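Local atomic coordinates of FeeM (Uncultured bacterium, PDB entry 2G0B), a protein that probably catalyses the transfer of a fatty acyl group from acyl carrier protein to the amino group of tyrosine, making long-chain N-acyl amino acids. Residues R23-T28 with Y61-I66. Sequence-based numbering, arbitrary orientation.
Sequences RIVRTT and YGTISI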
loop_
_atom_site.group_PDB
_atom_site.type_symbol
_atom_site.label_atom_id
_atom_site.label_comp_id
_atom_site.label_asym_id
_atom_site.label_seq_id
_atom_site.Cartn_x
_atom_site.Cartn_y
_atom_site.Cartn_z
ATOM N N ARG A 23 -1.813 6.469 13.579
ATOM C CA ARG A 23 -0.752 7.172 14.285
ATOM C C ARG A 23 0.613 6.949 13.664
ATOM O O ARG A 23 1.423 7.874 13.595
ATOM C CB ARG A 23 -0.716 6.741 15.727
ATOM C CG ARG A 23 -0.860 7.856 16.653
ATOM C CD ARG A 23 0.400 8.261 17.351
ATOM N NE ARG A 23 0.137 9.433 18.179
ATOM C CZ ARG A 23 0.621 9.620 19.400
ATOM N NH1 ARG A 23 1.428 8.725 19.943
ATOM N NH2 ARG A 23 0.306 10.721 20.073
ATOM N N ILE A 24 0.876 5.715 13.234
ATOM C CA ILE A 24 2.111 5.408 12.552
ATOM C C ILE A 24 2.162 6.198 11.255
ATOM O O ILE A 24 3.132 6.905 11.009
ATOM C CB ILE A 24 2.261 3.891 12.308
ATOM C CG1 ILE A 24 2.445 3.171 13.631
ATOM C CG2 ILE A 24 3.471 3.599 11.435
ATOM C CD1 ILE A 24 1.977 1.768 13.610
ATOM N N VAL A 25 1.070 6.153 10.486
ATOM C CA VAL A 25 0.976 6.875 9.210
ATOM C C VAL A 25 1.176 8.369 9.404
ATOM O O VAL A 25 1.921 8.996 8.670
ATOM C CB VAL A 25 -0.360 6.601 8.479
ATOM C CG1 VAL A 25 -0.416 7.348 7.168
ATOM C CG2 VAL A 25 -0.525 5.113 8.217
ATOM N N ARG A 26 0.563 8.912 10.447
ATOM C CA ARG A 26 0.681 10.323 10.768
ATOM C C ARG A 26 2.111 10.737 11.090
ATOM O O ARG A 26 2.598 11.745 10.584
ATOM C CB ARG A 26 -0.225 10.668 11.932
ATOM C CG ARG A 26 -0.350 12.139 12.197
ATOM C CD ARG A 26 -0.751 12.452 13.596
ATOM N NE ARG A 26 -2.099 13.003 13.648
ATOM C CZ ARG A 26 -2.892 12.957 14.726
ATOM N NH1 ARG A 26 -2.467 12.359 15.835
ATOM N NH2 ARG A 26 -4.114 13.511 14.695
ATOM N N THR A 27 2.778 9.951 11.925
ATOM C CA THR A 27 4.133 10.270 12.377
ATOM C C THR A 27 5.151 10.118 11.243
ATOM O O THR A 27 6.024 10.971 11.061
ATOM C CB THR A 27 4.496 9.393 13.578
ATOM O OG1 THR A 27 3.558 9.636 14.630
ATOM C CG2 THR A 27 5.816 9.827 14.197
ATOM N N THR A 28 4.988 9.052 10.465
ATOM C CA THR A 28 5.851 8.751 9.331
ATOM C C THR A 28 5.771 9.836 8.259
ATOM O O THR A 28 6.806 10.307 7.773
ATOM C CB THR A 28 5.485 7.346 8.771
ATOM O OG1 THR A 28 6.222 6.356 9.487
ATOM C CG2 THR A 28 5.943 7.145 7.319
ATOM N N TYR A 61 4.024 -1.749 14.688
ATOM C CA TYR A 61 5.066 -0.903 14.134
ATOM C C TYR A 61 4.900 -0.572 12.668
ATOM O O TYR A 61 5.530 0.355 12.170
ATOM C CB TYR A 61 6.473 -1.448 14.439
ATOM C CG TYR A 61 6.913 -2.685 13.679
ATOM C CD1 TYR A 61 7.644 -2.578 12.490
ATOM C CD2 TYR A 61 6.689 -3.964 14.200
ATOM C CE1 TYR A 61 8.093 -3.711 11.815
ATOM C CE2 TYR A 61 7.137 -5.108 13.535
ATOM C CZ TYR A 61 7.842 -4.972 12.345
ATOM O OH TYR A 61 8.282 -6.084 11.672
ATOM N N GLY A 62 4.038 -1.303 11.981
ATOM C CA GLY A 62 3.865 -1.101 10.558
ATOM C C GLY A 62 2.474 -1.416 10.113
ATOM O O GLY A 62 1.807 -2.251 10.702
ATOM N N THR A 63 2.029 -0.748 9.061
ATOM C CA THR A 63 0.668 -0.920 8.577
ATOM C C THR A 63 0.566 -0.720 7.077
ATOM O O THR A 63 1.379 -0.021 6.479
ATOM C CB THR A 63 -0.296 0.028 9.322
ATOM O OG1 THR A 63 -1.575 -0.005 8.692
ATOM C CG2 THR A 63 0.128 1.484 9.176
ATOM N N ILE A 64 -0.419 -1.376 6.472
ATOM C CA ILE A 64 -0.737 -1.199 5.054
ATOM C C ILE A 64 -2.223 -1.451 4.843
ATOM O O ILE A 64 -2.806 -2.314 5.485
ATOM C CB ILE A 64 0.153 -2.136 4.137
ATOM C CG1 ILE A 64 0.160 -1.640 2.692
ATOM C CG2 ILE A 64 -0.297 -3.597 4.205
ATOM C CD1 ILE A 64 1.350 -2.118 1.884
ATOM N N SER A 65 -2.848 -0.657 3.992
ATOM C CA SER A 65 -4.256 -0.862 3.679
ATOM C C SER A 65 -4.495 -1.067 2.188
ATOM O O SER A 65 -3.627 -0.803 1.364
ATOM C CB SER A 65 -5.112 0.295 4.198
ATOM O OG SER A 65 -4.875 0.548 5.569
ATOM N N ILE A 66 -5.679 -1.554 1.859
ATOM C CA ILE A 66 -6.083 -1.742 0.477
ATOM C C ILE A 66 -7.536 -1.286 0.306
ATOM O O ILE A 66 -8.396 -1.648 1.105
ATOM C CB ILE A 66 -5.880 -3.231 0.041
ATOM C CG1 ILE A 66 -6.638 -3.535 -1.248
ATOM C CG2 ILE A 66 -6.290 -4.197 1.140
ATOM C CD1 ILE A 66 -5.927 -4.534 -2.135
#
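Ile-24 lies on the strand backbone where Tyr-61 joins Gly-62: its CD1 is 3.9 Å from Tyr-61 C and 4.0 Å from Gly-62 N, while CG2 approaches Tyr-61 O. The isoleucine stands with CG1 anti to its own carbonyl carbon (chi1 -68°), which sends the longer branch over this peptide and leaves CG2 for the carbonyl oxygen. The CB of Tyr-61 points away from the helix, so Ile-24 meets the backbone of the Tyr-61–Gly-62 link rather than a side chain; the CA atoms of Ile-24 and Gly-62 are 7.0 Å apart, the closest such pair between the two segments. Both strand residues pair with Leu-54, a classic beta bulge.

One residue on, Val-25 places CG2 3.8 Å from CG2 of Thr-63, methyl against methyl, the two side chains crossing at about a right angle. Thr-63 can offer carbon here because its OG1, anti to the backbone N (chi1 171°), is hydrogen-bonded to Phe-52 O on the adjoining strand. Val-25 also touches Gln-99 and Ala-101 of strand 94-102, so the helix spans neighbouring strands.

The short axes run at 100°, 8.6 Å apart. Ile-64, pointing away from the helix, touches the bound N-dodecanoyl-L-tyrosine and helix 121-133. Helices thus cover both faces of the mixed sheet, as in the GNAT-like acetyltransferase fold consistent with this family.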